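Local coordinates for protein agarase (Pseudoalteromonas fuliginea, PDB 6XJ9) that probably hydrolyses the beta-1,4 linkages of agarose as a glycoside hydrolase of family GH50, built with a carbohydrate-binding-module-like domain and a catalytic barrel, at residues Tyr298-Thr303 with Ser757-Arg762; Asp162-Asp167 with Arg209-Phe214; Val43-Asn48 with Ala71-Ser76; Gly318-Gln323 with Leu389-Thr394. One frame throughout, in Å; residues are numbered along the deposited sequence.

Contact 1. Residues Tyr298-Thr303 with Ser757-Arg762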
loop_
_atom_site.group_PDB
_atom_site.type_symbol
_atom_site.label_atom_id
_atom_site.label_comp_id
_atom_site.label_asym_id
_atom_site.label_seq_id
_atom_site.Cartn_x
_atom_site.Cartn_y
_atom_site.Cartn_z
ATOM N N TYR A 298 19.119 21.279 -19.906
ATOM C CA TYR A 298 19.117 19.950 -19.318
ATOM C C TYR A 298 17.937 19.160 -19.874
ATOM O O TYR A 298 16.898 19.744 -20.158
ATOM C CB TYR A 298 18.924 20.023 -17.802
ATOM C CG TYR A 298 20.044 20.718 -17.080
ATOM C CD1 TYR A 298 21.231 20.053 -16.814
ATOM C CD2 TYR A 298 19.934 22.046 -16.699
ATOM C CE1 TYR A 298 22.283 20.684 -16.173
ATOM C CE2 TYR A 298 20.972 22.690 -16.044
ATOM C CZ TYR A 298 22.146 22.003 -15.779
ATOM O OH TYR A 298 23.186 22.618 -15.153
ATOM N N LEU A 299 18.087 17.832 -19.959
ATOM C CA LEU A 299 16.989 16.977 -20.398
ATOM C C LEU A 299 15.823 17.077 -19.420
ATOM O O LEU A 299 16.023 17.310 -18.229
ATOM C CB LEU A 299 17.452 15.525 -20.565
ATOM C CG LEU A 299 18.436 15.226 -21.698
ATOM C CD1 LEU A 299 18.387 13.748 -22.040
ATOM C CD2 LEU A 299 18.156 16.059 -22.944
ATOM N N TYR A 300 14.603 16.887 -19.938
ATOM C CA TYR A 300 13.390 17.145 -19.175
ATOM C C TYR A 300 12.282 16.239 -19.692
ATOM O O TYR A 300 12.106 16.101 -20.897
ATOM C CB TYR A 300 12.998 18.621 -19.302
ATOM C CG TYR A 300 11.756 19.072 -18.569
ATOM C CD1 TYR A 300 11.796 19.461 -17.237
ATOM C CD2 TYR A 300 10.534 19.133 -19.223
ATOM C CE1 TYR A 300 10.647 19.872 -16.571
ATOM C CE2 TYR A 300 9.383 19.549 -18.577
ATOM C CZ TYR A 300 9.434 19.928 -17.246
ATOM O OH TYR A 300 8.290 20.358 -16.626
ATOM N N LEU A 301 11.579 15.595 -18.755
ATOM C CA LEU A 301 10.356 14.859 -19.040
ATOM C C LEU A 301 9.241 15.498 -18.217
ATOM O O LEU A 301 9.488 15.947 -17.098
ATOM C CB LEU A 301 10.554 13.398 -18.633
ATOM C CG LEU A 301 11.660 12.624 -19.350
ATOM C CD1 LEU A 301 11.874 11.284 -18.677
ATOM C CD2 LEU A 301 11.352 12.423 -20.827
ATOM N N ALA A 302 8.020 15.536 -18.764
ATOM C CA ALA A 302 6.918 16.221 -18.101
ATOM C C ALA A 302 6.089 15.234 -17.283
ATOM O O ALA A 302 5.379 14.399 -17.843
ATOM C CB ALA A 302 6.045 16.932 -19.112
ATOM N N THR A 303 6.171 15.369 -15.957
ATOM C CA THR A 303 5.297 14.651 -15.046
ATOM C C THR A 303 4.560 15.679 -14.192
ATOM O O THR A 303 5.050 16.790 -13.971
ATOM C CB THR A 303 6.060 13.629 -14.189
ATOM O OG1 THR A 303 6.968 14.348 -13.348
ATOM C CG2 THR A 303 6.815 12.612 -15.020
ATOM N N SER A 757 13.443 8.085 -10.694
ATOM C CA SER A 757 14.184 7.174 -11.547
ATOM C C SER A 757 13.989 7.478 -13.030
ATOM O O SER A 757 14.674 6.877 -13.853
ATOM C CB SER A 757 13.853 5.737 -11.223
ATOM O OG SER A 757 12.480 5.488 -11.478
ATOM N N MET A 758 13.105 8.425 -13.381
ATOM C CA MET A 758 12.679 8.523 -14.776
ATOM C C MET A 758 13.829 8.839 -15.729
ATOM O O MET A 758 13.898 8.243 -16.802
ATOM C CB MET A 758 11.530 9.503 -15.016
ATOM C CG MET A 758 11.806 10.946 -14.651
ATOM S SD MET A 758 10.237 11.866 -14.698
ATOM C CE MET A 758 10.755 13.380 -13.880
ATOM N N TYR A 759 14.701 9.792 -15.367
ATOM C CA TYR A 759 15.745 10.210 -16.295
ATOM C C TYR A 759 16.685 9.040 -16.585
ATOM O O TYR A 759 16.951 8.713 -17.742
ATOM C CB TYR A 759 16.441 11.486 -15.802
ATOM C CG TYR A 759 15.554 12.704 -15.828
ATOM C CD1 TYR A 759 14.985 13.141 -17.016
ATOM C CD2 TYR A 759 15.274 13.419 -14.671
ATOM C CE1 TYR A 759 14.150 14.245 -17.049
ATOM C CE2 TYR A 759 14.464 14.547 -14.698
ATOM C CZ TYR A 759 13.907 14.964 -15.895
ATOM O OH TYR A 759 13.075 16.049 -15.940
ATOM N N GLU A 760 17.124 8.383 -15.508
ATOM C CA GLU A 760 18.006 7.228 -15.562
ATOM C C GLU A 760 17.376 6.085 -16.345
ATOM O O GLU A 760 18.011 5.515 -17.227
ATOM C CB GLU A 760 18.302 6.772 -14.136
ATOM C CG GLU A 760 18.993 7.864 -13.341
ATOM C CD GLU A 760 20.101 7.372 -12.438
ATOM O OE1 GLU A 760 21.272 7.702 -12.720
ATOM O OE2 GLU A 760 19.784 6.665 -11.459
ATOM N N ARG A 761 16.130 5.742 -16.002
ATOM C CA ARG A 761 15.440 4.654 -16.676
ATOM C C ARG A 761 15.328 4.933 -18.175
ATOM O O ARG A 761 15.546 4.034 -18.985
ATOM C CB ARG A 761 14.057 4.419 -16.061
ATOM C CG ARG A 761 13.321 3.234 -16.671
ATOM C CD ARG A 761 11.937 3.038 -16.098
ATOM N NE ARG A 761 11.231 1.959 -16.786
ATOM C CZ ARG A 761 10.885 0.822 -16.200
ATOM N NH1 ARG A 761 11.185 0.622 -14.925
ATOM N NH2 ARG A 761 10.223 -0.097 -16.880
ATOM N N ARG A 762 14.981 6.171 -18.554
ATOM C CA ARG A 762 14.718 6.445 -19.960
ATOM C C ARG A 762 16.017 6.534 -20.756
ATOM O O ARG A 762 16.072 6.068 -21.893
ATOM C CB ARG A 762 13.908 7.732 -20.166
ATOM C CG ARG A 762 13.574 8.012 -21.625
ATOM C CD ARG A 762 12.640 9.205 -21.770
ATOM N NE ARG A 762 12.246 9.469 -23.148
ATOM C CZ ARG A 762 11.285 8.828 -23.805
ATOM N NH1 ARG A 762 10.603 7.865 -23.207
ATOM N NH2 ARG A 762 11.008 9.144 -25.062
#
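Leu-301 lays its isobutyl group along the ring of Tyr-759, the two side chains running past each other in opposite directions, with CG of Leu-301 3.8 Å from CE1 of Tyr-759. Its branches continue onto the aliphatic part of Arg-762, where CD2 of Leu-301 lies 3.6 Å from CD of Arg-762; that arginine is extended as far as NE (CG anti to the backbone N, chi1 -178°) and carries its guanidinium on to the carbonyls of Asn-706 and Ile-704. As expected of the (beta/alpha)8-type catalytic domain of GH50 enzymes, a helix packs on a strand: the C-terminal helix 745-763 here covers strand 299-305. The hydroxyl of Tyr-759 accepts the amide of Leu-301 (N to OH 3.2 Å, 164° at the hydrogen) and is also bonded to the carbonyl of Gly-267. A phenylalanine at Tyr-759 would probably leave the buried Leu-301 amide without this acceptor and the Gly-267 carbonyl without its mate. Farther along, Thr-303 and Met-758 meet tip to tip, CG2 of Thr-303 standing 3.5 Å from SD of Met-758, while OG1 of Thr-303 bonds to Asn-755.

Contact 2. Residues Asp162-Asp167 with Arg209-Phe214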
loop_
_atom_site.group_PDB
_atom_site.type_symbol
_atom_site.label_atom_id
_atom_site.label_comp_id
_atom_site.label_asym_id
_atom_site.label_seq_id
_atom_site.Cartn_x
_atom_site.Cartn_y
_atom_site.Cartn_z
ATOM N N ASP A 162 -24.767 1.988 -3.323
ATOM C CA ASP A 162 -25.506 0.736 -3.363
ATOM C C ASP A 162 -26.904 0.946 -2.783
ATOM O O ASP A 162 -27.084 1.754 -1.873
ATOM C CB ASP A 162 -24.777 -0.340 -2.563
ATOM C CG ASP A 162 -23.460 -0.773 -3.181
ATOM O OD1 ASP A 162 -23.237 -0.460 -4.367
ATOM O OD2 ASP A 162 -22.680 -1.440 -2.475
ATOM N N THR A 163 -27.882 0.201 -3.318
ATOM C CA THR A 163 -29.264 0.327 -2.879
ATOM C C THR A 163 -29.562 -0.706 -1.798
ATOM O O THR A 163 -30.654 -0.720 -1.251
ATOM C CB THR A 163 -30.262 0.247 -4.042
ATOM O OG1 THR A 163 -30.037 -0.979 -4.744
ATOM C CG2 THR A 163 -30.159 1.425 -4.986
ATOM N N TRP A 164 -28.584 -1.567 -1.505
ATOM C CA TRP A 164 -28.614 -2.368 -0.295
ATOM C C TRP A 164 -27.184 -2.612 0.167
ATOM O O TRP A 164 -26.264 -2.609 -0.649
ATOM C CB TRP A 164 -29.396 -3.676 -0.507
ATOM C CG TRP A 164 -28.745 -4.632 -1.458
ATOM C CD1 TRP A 164 -27.778 -5.552 -1.165
ATOM C CD2 TRP A 164 -29.003 -4.760 -2.870
ATOM N NE1 TRP A 164 -27.429 -6.245 -2.294
ATOM C CE2 TRP A 164 -28.162 -5.784 -3.354
ATOM C CE3 TRP A 164 -29.857 -4.114 -3.771
ATOM C CZ2 TRP A 164 -28.159 -6.178 -4.691
ATOM C CZ3 TRP A 164 -29.861 -4.509 -5.091
ATOM C CH2 TRP A 164 -29.025 -5.529 -5.544
ATOM N N GLU A 165 -27.013 -2.825 1.477
ATOM C CA GLU A 165 -25.706 -3.088 2.059
ATOM C C GLU A 165 -25.421 -4.586 1.952
ATOM O O GLU A 165 -26.309 -5.406 2.194
ATOM C CB GLU A 165 -25.694 -2.605 3.512
ATOM C CG GLU A 165 -24.316 -2.637 4.162
ATOM N N SER A 166 -24.181 -4.947 1.581
ATOM C CA SER A 166 -23.839 -6.351 1.404
ATOM C C SER A 166 -22.333 -6.579 1.434
ATOM O O SER A 166 -21.535 -5.641 1.448
ATOM C CB SER A 166 -24.460 -6.941 0.149
ATOM O OG SER A 166 -23.963 -6.316 -1.028
ATOM N N ASP A 167 -21.968 -7.862 1.422
ATOM C CA ASP A 167 -20.583 -8.291 1.349
ATOM C C ASP A 167 -20.184 -8.503 -0.113
ATOM O O ASP A 167 -19.204 -9.188 -0.391
ATOM C CB ASP A 167 -20.356 -9.511 2.250
ATOM C CG ASP A 167 -20.937 -10.819 1.727
ATOM O OD1 ASP A 167 -21.871 -10.767 0.922
ATOM O OD2 ASP A 167 -20.443 -11.894 2.140
ATOM N N ARG A 209 -30.876 -13.165 -9.613
ATOM C CA ARG A 209 -31.336 -13.178 -8.232
ATOM C C ARG A 209 -32.304 -12.028 -7.996
ATOM O O ARG A 209 -32.195 -10.984 -8.633
ATOM C CB ARG A 209 -30.175 -13.036 -7.241
ATOM C CG ARG A 209 -28.948 -13.880 -7.556
ATOM C CD ARG A 209 -27.857 -13.655 -6.530
ATOM N NE ARG A 209 -27.438 -12.259 -6.467
ATOM C CZ ARG A 209 -26.536 -11.788 -5.613
ATOM N NH1 ARG A 209 -25.967 -12.604 -4.741
ATOM N NH2 ARG A 209 -26.215 -10.504 -5.626
ATOM N N LYS A 210 -33.229 -12.233 -7.050
ATOM C CA LYS A 210 -34.113 -11.179 -6.575
ATOM C C LYS A 210 -33.276 -10.162 -5.803
ATOM O O LYS A 210 -32.486 -10.539 -4.945
ATOM C CB LYS A 210 -35.204 -11.759 -5.659
ATOM C CG LYS A 210 -36.045 -12.885 -6.252
ATOM N N ASN A 211 -33.469 -8.876 -6.099
ATOM C CA ASN A 211 -32.801 -7.811 -5.360
ATOM C C ASN A 211 -33.253 -7.849 -3.902
ATOM O O ASN A 211 -34.441 -8.016 -3.625
ATOM C CB ASN A 211 -33.095 -6.431 -5.957
ATOM C CG ASN A 211 -32.505 -6.237 -7.337
ATOM O OD1 ASN A 211 -31.528 -6.888 -7.689
ATOM N ND2 ASN A 211 -33.087 -5.349 -8.124
ATOM N N PRO A 212 -32.331 -7.707 -2.922
ATOM C CA PRO A 212 -32.723 -7.549 -1.518
ATOM C C PRO A 212 -33.562 -6.282 -1.329
ATOM O O PRO A 212 -33.697 -5.486 -2.255
ATOM C CB PRO A 212 -31.379 -7.425 -0.781
ATOM C CG PRO A 212 -30.365 -8.058 -1.719
ATOM C CD PRO A 212 -30.871 -7.735 -3.110
ATOM N N GLN A 213 -34.112 -6.103 -0.121
ATOM C CA GLN A 213 -34.924 -4.946 0.223
ATOM C C GLN A 213 -34.219 -3.650 -0.188
ATOM O O GLN A 213 -33.045 -3.460 0.125
ATOM C CB GLN A 213 -35.208 -4.956 1.728
ATOM C CG GLN A 213 -36.281 -3.964 2.162
ATOM C CD GLN A 213 -36.425 -3.851 3.665
ATOM O OE1 GLN A 213 -35.954 -4.695 4.427
ATOM N NE2 GLN A 213 -37.080 -2.791 4.109
ATOM N N PHE A 214 -34.958 -2.781 -0.898
ATOM C CA PHE A 214 -34.521 -1.462 -1.342
ATOM C C PHE A 214 -34.272 -0.551 -0.139
ATOM O O PHE A 214 -35.190 -0.270 0.621
ATOM C CB PHE A 214 -35.570 -0.858 -2.286
ATOM C CG PHE A 214 -35.259 0.520 -2.820
ATOM C CD1 PHE A 214 -34.127 0.753 -3.590
ATOM C CD2 PHE A 214 -36.097 1.590 -2.546
ATOM C CE1 PHE A 214 -33.832 2.023 -4.067
ATOM C CE2 PHE A 214 -35.807 2.859 -3.026
ATOM C CZ PHE A 214 -34.675 3.075 -3.787
#
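The two backbones come closest at Thr-163 and Phe-214, whose CA atoms are 5.8 Å apart, and no hydrogen bond joins the segments directly. In the CBM-like domain, a beta-rich module, the loop ahead of strand 169-174 here packs against the chain as it leaves strand 199-210. Trp-164 carries most of the contact. Its CG sits between the backbone N and the carbonyl carbon (chi1 67°), which turns the indole toward Pro-212. CD of Pro-212 rides over one face, 3.4 Å from the centroid of the six-membered ring and 13° off its normal, a CH-pi contact; CG of the same proline reaches NE1 of Trp-164 at 3.5 Å. Tyr-132 also stacks with the indole, while the ring of His-138 meets it nearly at a right angle. At the far end of the six-membered ring, OD1 of Asn-211 lies 3.6 Å from CH2 of Trp-164, with the amide plane inclined 33° to the ring. That amide is held from outside the contact, its OD1 by Asn-90 and its ND2 by Asp-88. Thr-163 keeps its hydroxyl for His-138 and Lys-134 and offers its methyl to Phe-214, whose ring also meets His-138 edge-to-face. Here CG2 of Thr-163 approaches the edge of the phenyl ring, near its plane, 3.8 Å from CE1 of Phe-214.

Contact 3. Residues Val43-Asn48 with Ala71-Ser76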
loop_
_atom_site.group_PDB
_atom_site.type_symbol
_atom_site.label_atom_id
_atom_site.label_comp_id
_atom_site.label_asym_id
_atom_site.label_seq_id
_atom_site.Cartn_x
_atom_site.Cartn_y
_atom_site.Cartn_z
ATOM N N VAL A 43 -23.663 -23.602 -19.748
ATOM C CA VAL A 43 -24.136 -22.759 -20.837
ATOM C C VAL A 43 -23.041 -22.661 -21.897
ATOM O O VAL A 43 -21.863 -22.864 -21.605
ATOM C CB VAL A 43 -24.625 -21.375 -20.358
ATOM C CG1 VAL A 43 -23.483 -20.405 -20.091
ATOM C CG2 VAL A 43 -25.630 -20.766 -21.326
ATOM N N ASP A 44 -23.446 -22.360 -23.134
ATOM C CA ASP A 44 -22.490 -22.310 -24.226
ATOM C C ASP A 44 -21.739 -20.985 -24.181
ATOM O O ASP A 44 -22.330 -19.928 -23.962
ATOM C CB ASP A 44 -23.141 -22.642 -25.568
ATOM C CG ASP A 44 -23.587 -24.092 -25.644
ATOM O OD1 ASP A 44 -22.739 -24.978 -25.410
ATOM O OD2 ASP A 44 -24.783 -24.324 -25.915
ATOM N N TYR A 45 -20.423 -21.071 -24.369
ATOM C CA TYR A 45 -19.575 -19.893 -24.402
ATOM C C TYR A 45 -18.560 -20.034 -25.529
ATOM O O TYR A 45 -18.264 -21.145 -25.966
ATOM C CB TYR A 45 -18.849 -19.713 -23.065
ATOM C CG TYR A 45 -17.879 -20.816 -22.720
ATOM C CD1 TYR A 45 -16.568 -20.786 -23.163
ATOM C CD2 TYR A 45 -18.276 -21.890 -21.939
ATOM C CE1 TYR A 45 -15.675 -21.797 -22.844
ATOM C CE2 TYR A 45 -17.398 -22.905 -21.607
ATOM C CZ TYR A 45 -16.092 -22.857 -22.058
ATOM O OH TYR A 45 -15.225 -23.857 -21.731
ATOM N N GLN A 46 -18.046 -18.883 -25.972
ATOM C CA GLN A 46 -16.950 -18.789 -26.919
ATOM C C GLN A 46 -15.903 -17.843 -26.332
ATOM O O GLN A 46 -16.231 -16.967 -25.530
ATOM C CB GLN A 46 -17.463 -18.356 -28.297
ATOM C CG GLN A 46 -18.036 -16.941 -28.347
ATOM C CD GLN A 46 -19.546 -16.811 -28.341
ATOM O OE1 GLN A 46 -20.259 -17.353 -27.487
ATOM N NE2 GLN A 46 -20.048 -16.038 -29.292
ATOM N N SER A 47 -14.640 -18.049 -26.716
ATOM C CA SER A 47 -13.555 -17.221 -26.211
ATOM C C SER A 47 -12.875 -16.471 -27.355
ATOM O O SER A 47 -13.013 -16.840 -28.521
ATOM C CB SER A 47 -12.585 -18.029 -25.400
ATOM O OG SER A 47 -11.901 -18.962 -26.218
ATOM N N ASN A 48 -12.156 -15.399 -26.996
ATOM C CA ASN A 48 -11.505 -14.513 -27.940
ATOM C C ASN A 48 -10.193 -14.073 -27.300
ATOM O O ASN A 48 -10.212 -13.342 -26.306
ATOM C CB ASN A 48 -12.380 -13.296 -28.274
ATOM C CG ASN A 48 -13.767 -13.644 -28.780
ATOM O OD1 ASN A 48 -14.026 -13.591 -29.982
ATOM N ND2 ASN A 48 -14.671 -14.001 -27.877
ATOM N N ALA A 71 -9.482 -9.164 -25.181
ATOM C CA ALA A 71 -9.683 -10.584 -24.925
ATOM C C ALA A 71 -11.025 -10.762 -24.219
ATOM O O ALA A 71 -11.459 -9.858 -23.505
ATOM C CB ALA A 71 -8.558 -11.130 -24.085
ATOM N N SER A 72 -11.682 -11.913 -24.419
ATOM C CA SER A 72 -13.017 -12.066 -23.860
ATOM C C SER A 72 -13.458 -13.527 -23.751
ATOM O O SER A 72 -12.967 -14.408 -24.454
ATOM C CB SER A 72 -14.021 -11.265 -24.649
ATOM O OG SER A 72 -14.332 -11.916 -25.874
ATOM N N ILE A 73 -14.423 -13.751 -22.853
ATOM C CA ILE A 73 -15.268 -14.932 -22.882
ATOM C C ILE A 73 -16.694 -14.441 -23.096
ATOM O O ILE A 73 -17.132 -13.484 -22.449
ATOM C CB ILE A 73 -15.108 -15.769 -21.594
ATOM C CG1 ILE A 73 -16.097 -16.940 -21.540
ATOM C CG2 ILE A 73 -15.201 -14.885 -20.355
ATOM C CD1 ILE A 73 -15.661 -18.070 -20.644
ATOM N N VAL A 74 -17.385 -15.065 -24.053
ATOM C CA VAL A 74 -18.725 -14.643 -24.430
ATOM C C VAL A 74 -19.672 -15.807 -24.165
ATOM O O VAL A 74 -19.486 -16.889 -24.712
ATOM C CB VAL A 74 -18.787 -14.193 -25.906
ATOM C CG1 VAL A 74 -20.190 -13.767 -26.310
ATOM C CG2 VAL A 74 -17.787 -13.088 -26.217
ATOM N N PHE A 75 -20.650 -15.579 -23.286
ATOM C CA PHE A 75 -21.711 -16.541 -23.039
ATOM C C PHE A 75 -22.897 -16.188 -23.933
ATOM O O PHE A 75 -23.420 -15.078 -23.858
ATOM C CB PHE A 75 -22.113 -16.527 -21.564
ATOM C CG PHE A 75 -20.976 -16.781 -20.606
ATOM C CD1 PHE A 75 -20.619 -18.072 -20.254
ATOM C CD2 PHE A 75 -20.272 -15.728 -20.045
ATOM C CE1 PHE A 75 -19.587 -18.305 -19.355
ATOM C CE2 PHE A 75 -19.234 -15.963 -19.158
ATOM C CZ PHE A 75 -18.895 -17.248 -18.805
ATOM N N SER A 76 -23.290 -17.142 -24.788
ATOM C CA SER A 76 -24.403 -16.965 -25.706
ATOM C C SER A 76 -25.231 -18.250 -25.770
ATOM O O SER A 76 -24.687 -19.329 -25.991
ATOM C CB SER A 76 -23.899 -16.552 -27.064
ATOM O OG SER A 76 -24.977 -16.191 -27.906
#
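Gln-46 and Val-74 form the central hydrogen-bonded pair of an antiparallel ladder between strands 45-48 and 70-75. Both backbone bonds of the pair are short: the amide of Val-74 reaches the carbonyl of Gln-46 (N to O 2.7 Å, 170° at the hydrogen), and the amide of Gln-46 returns to the carbonyl of Val-74. Asn-48 and Ser-72 repeat the exchange in both directions, and beyond the strand end Ser-76 N still finds Asp-44 O at 3.1 Å. The alternate residues of strand 70-75, Ala-71, Ile-73 and Phe-75, make their backbone bonds with strand 185-193, so this strand is bonded along both sides within the beta-rich CBM-like domain. Of the side-chain hydroxyls, Ser-47 OG is bonded to the carbonyl of Ala-50 and Ser-76 OG to that of Ala-186. On the face bearing Tyr-45, Ile-73 and Phe-75 the side chains meet through carbon atoms. CG1 of Ile-73 is anti to the backbone N (chi1 174°), bringing CD1 of Ile-73 to 3.8 Å from CD1 of Tyr-45. An alanine at Ile-73 is likely to open a gap beside the Tyr-45 ring and against Val-52 and Val-61. CB of Tyr-45 in turn rests 3.7 Å from CD1 of Phe-75. Main-chain bonds thus fix the register, while the apolar side chains tie the pair to strands 50-55 and 58-63.

Contact 4. Residues Gly318-Gln323 with Leu389-Thr394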
loop_
_atom_site.group_PDB
_atom_site.type_symbol
_atom_site.label_atom_id
_atom_site.label_comp_id
_atom_site.label_asym_id
_atom_site.label_seq_id
_atom_site.Cartn_x
_atom_site.Cartn_y
_atom_site.Cartn_z
ATOM N N GLY A 318 -28.854 21.398 -4.775
ATOM C CA GLY A 318 -30.293 21.203 -4.901
ATOM C C GLY A 318 -31.072 22.507 -4.734
ATOM O O GLY A 318 -32.289 22.543 -4.905
ATOM N N TYR A 319 -30.361 23.585 -4.384
ATOM C CA TYR A 319 -30.986 24.886 -4.253
ATOM C C TYR A 319 -30.891 25.620 -5.587
ATOM O O TYR A 319 -30.026 25.319 -6.407
ATOM C CB TYR A 319 -30.376 25.654 -3.078
ATOM C CG TYR A 319 -30.683 25.072 -1.720
ATOM C CD1 TYR A 319 -29.944 24.021 -1.205
ATOM C CD2 TYR A 319 -31.724 25.569 -0.947
ATOM C CE1 TYR A 319 -30.223 23.480 0.042
ATOM C CE2 TYR A 319 -32.004 25.054 0.310
ATOM C CZ TYR A 319 -31.254 24.002 0.804
ATOM O OH TYR A 319 -31.535 23.475 2.032
ATOM N N ASP A 320 -31.800 26.579 -5.794
ATOM C CA ASP A 320 -31.777 27.428 -6.975
ATOM C C ASP A 320 -32.426 28.766 -6.641
ATOM O O ASP A 320 -32.799 29.029 -5.496
ATOM C CB ASP A 320 -32.442 26.769 -8.190
ATOM C CG ASP A 320 -31.948 27.295 -9.531
ATOM O OD1 ASP A 320 -31.084 28.197 -9.541
ATOM O OD2 ASP A 320 -32.418 26.776 -10.568
ATOM N N PHE A 321 -32.537 29.615 -7.661
ATOM C CA PHE A 321 -32.933 30.992 -7.449
ATOM C C PHE A 321 -33.894 31.406 -8.559
ATOM O O PHE A 321 -33.961 30.764 -9.607
ATOM C CB PHE A 321 -31.694 31.895 -7.373
ATOM C CG PHE A 321 -30.629 31.429 -6.412
ATOM C CD1 PHE A 321 -30.749 31.657 -5.048
ATOM C CD2 PHE A 321 -29.518 30.733 -6.866
ATOM C CE1 PHE A 321 -29.782 31.210 -4.159
ATOM C CE2 PHE A 321 -28.545 30.295 -5.978
ATOM C CZ PHE A 321 -28.676 30.536 -4.627
ATOM N N ASP A 322 -34.641 32.481 -8.294
ATOM C CA ASP A 322 -35.446 33.139 -9.305
ATOM C C ASP A 322 -34.525 33.519 -10.464
ATOM O O ASP A 322 -33.650 34.375 -10.318
ATOM C CB ASP A 322 -36.218 34.311 -8.693
ATOM C CG ASP A 322 -37.334 34.819 -9.588
ATOM O OD1 ASP A 322 -37.029 35.179 -10.746
ATOM O OD2 ASP A 322 -38.499 34.830 -9.129
ATOM N N GLN A 323 -34.706 32.830 -11.598
ATOM C CA GLN A 323 -33.820 32.923 -12.748
ATOM C C GLN A 323 -33.729 34.365 -13.240
ATOM O O GLN A 323 -32.671 34.799 -13.694
ATOM C CB GLN A 323 -34.296 31.994 -13.865
ATOM C CG GLN A 323 -34.125 30.516 -13.538
ATOM C CD GLN A 323 -32.669 30.123 -13.479
ATOM O OE1 GLN A 323 -31.898 30.383 -14.401
ATOM N NE2 GLN A 323 -32.276 29.496 -12.381
ATOM N N LEU A 389 -31.051 18.831 -12.376
ATOM C CA LEU A 389 -31.035 20.283 -12.519
ATOM C C LEU A 389 -30.296 20.701 -13.786
ATOM O O LEU A 389 -29.287 20.101 -14.143
ATOM C CB LEU A 389 -30.374 20.908 -11.285
ATOM C CG LEU A 389 -31.032 20.566 -9.950
ATOM C CD1 LEU A 389 -30.165 21.046 -8.801
ATOM C CD2 LEU A 389 -32.425 21.179 -9.864
ATOM N N GLU A 390 -30.780 21.766 -14.432
ATOM C CA GLU A 390 -30.116 22.312 -15.608
ATOM C C GLU A 390 -29.195 23.460 -15.196
ATOM O O GLU A 390 -28.363 23.922 -15.974
ATOM C CB GLU A 390 -31.136 22.731 -16.665
ATOM C CG GLU A 390 -32.052 21.590 -17.088
ATOM C CD GLU A 390 -32.953 21.915 -18.266
ATOM O OE1 GLU A 390 -33.736 22.883 -18.167
ATOM O OE2 GLU A 390 -32.866 21.203 -19.285
ATOM N N HIS A 391 -29.360 23.899 -13.945
ATOM C CA HIS A 391 -28.596 24.973 -13.342
ATOM C C HIS A 391 -28.905 24.981 -11.849
ATOM O O HIS A 391 -29.916 24.430 -11.410
ATOM C CB HIS A 391 -28.959 26.323 -13.990
ATOM C CG HIS A 391 -30.410 26.465 -14.323
ATOM N ND1 HIS A 391 -31.387 26.606 -13.352
ATOM C CD2 HIS A 391 -31.058 26.490 -15.510
ATOM C CE1 HIS A 391 -32.572 26.708 -13.927
ATOM N NE2 HIS A 391 -32.397 26.635 -15.253
ATOM N N GLY A 392 -28.034 25.614 -11.067
ATOM C CA GLY A 392 -28.322 25.743 -9.652
ATOM C C GLY A 392 -27.091 26.089 -8.829
ATOM O O GLY A 392 -25.970 26.165 -9.338
ATOM N N GLU A 393 -27.357 26.291 -7.542
ATOM C CA GLU A 393 -26.369 26.557 -6.518
ATOM C C GLU A 393 -25.394 25.391 -6.440
ATOM O O GLU A 393 -25.778 24.230 -6.598
ATOM C CB GLU A 393 -27.117 26.728 -5.197
ATOM C CG GLU A 393 -26.216 26.870 -3.995
ATOM C CD GLU A 393 -27.031 27.033 -2.729
ATOM O OE1 GLU A 393 -27.464 28.167 -2.464
ATOM O OE2 GLU A 393 -27.255 26.014 -2.039
ATOM N N THR A 394 -24.121 25.721 -6.194
ATOM C CA THR A 394 -23.131 24.689 -5.940
ATOM C C THR A 394 -22.500 24.965 -4.581
ATOM O O THR A 394 -22.606 26.076 -4.069
ATOM C CB THR A 394 -22.099 24.635 -7.075
ATOM O OG1 THR A 394 -21.336 25.834 -6.965
ATOM C CG2 THR A 394 -22.730 24.560 -8.454
HETATM O O HOH W 1 -28.300 23.061 -6.892
#
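Strands 315-320 and 392-395 are the two central members of a four-stranded antiparallel sheet, and here they join at the end of the former. The amide of Glu-393 bonds to the carbonyl of Tyr-319 (N to O 3.1 Å) from above the carbonyl plane. One water knits the same corner, accepting from Gly-318 N and donating to Tyr-319 O and Glu-393 O. Just ahead of strand 392-395, His-391 donates its ND1 N-H to OD2 of Asp-320, met on the syn side (3.0 Å, 137° at the hydrogen), with the oxygen in the imidazole plane. The Gln-323 amide stacks over one face of that ring, its plane inclined by 29°. With CG anti to the backbone N (chi1 174°), Glu-393 runs alongside Tyr-319, OE2 of the glutamate lying 3.3 Å from CB of the tyrosine; its carboxylate is bound by Arg-353, Tyr-370 and Thr-317. Tyr-380 bonds to both Asp-320 OD1 and Gln-323 NE2. Both carboxylates are therefore gripped by several donors, which would probably favour their charged forms in this buried setting.

Overall arrangement
Contacts 2 and 3 both belong to the CBM-like domain, their centres 28 Å apart and their nearest atoms about 15 Å: contact 3 pairs two strands, whereas contact 2 packs two chain segments through side chains. Contacts 1 and 4 come later in the chain, and 318-323 with 389-394 is nested inside the long loop that contact 1 closes. Although strands 299-305 and 315-320 are successive, the centres of these two contacts are 47 Å apart, on opposite sides of the chain's centre. Contact 4 approaches contact 2 to about 18 Å between nearest atoms, while contacts 3 and 4 stay about 36 Å apart.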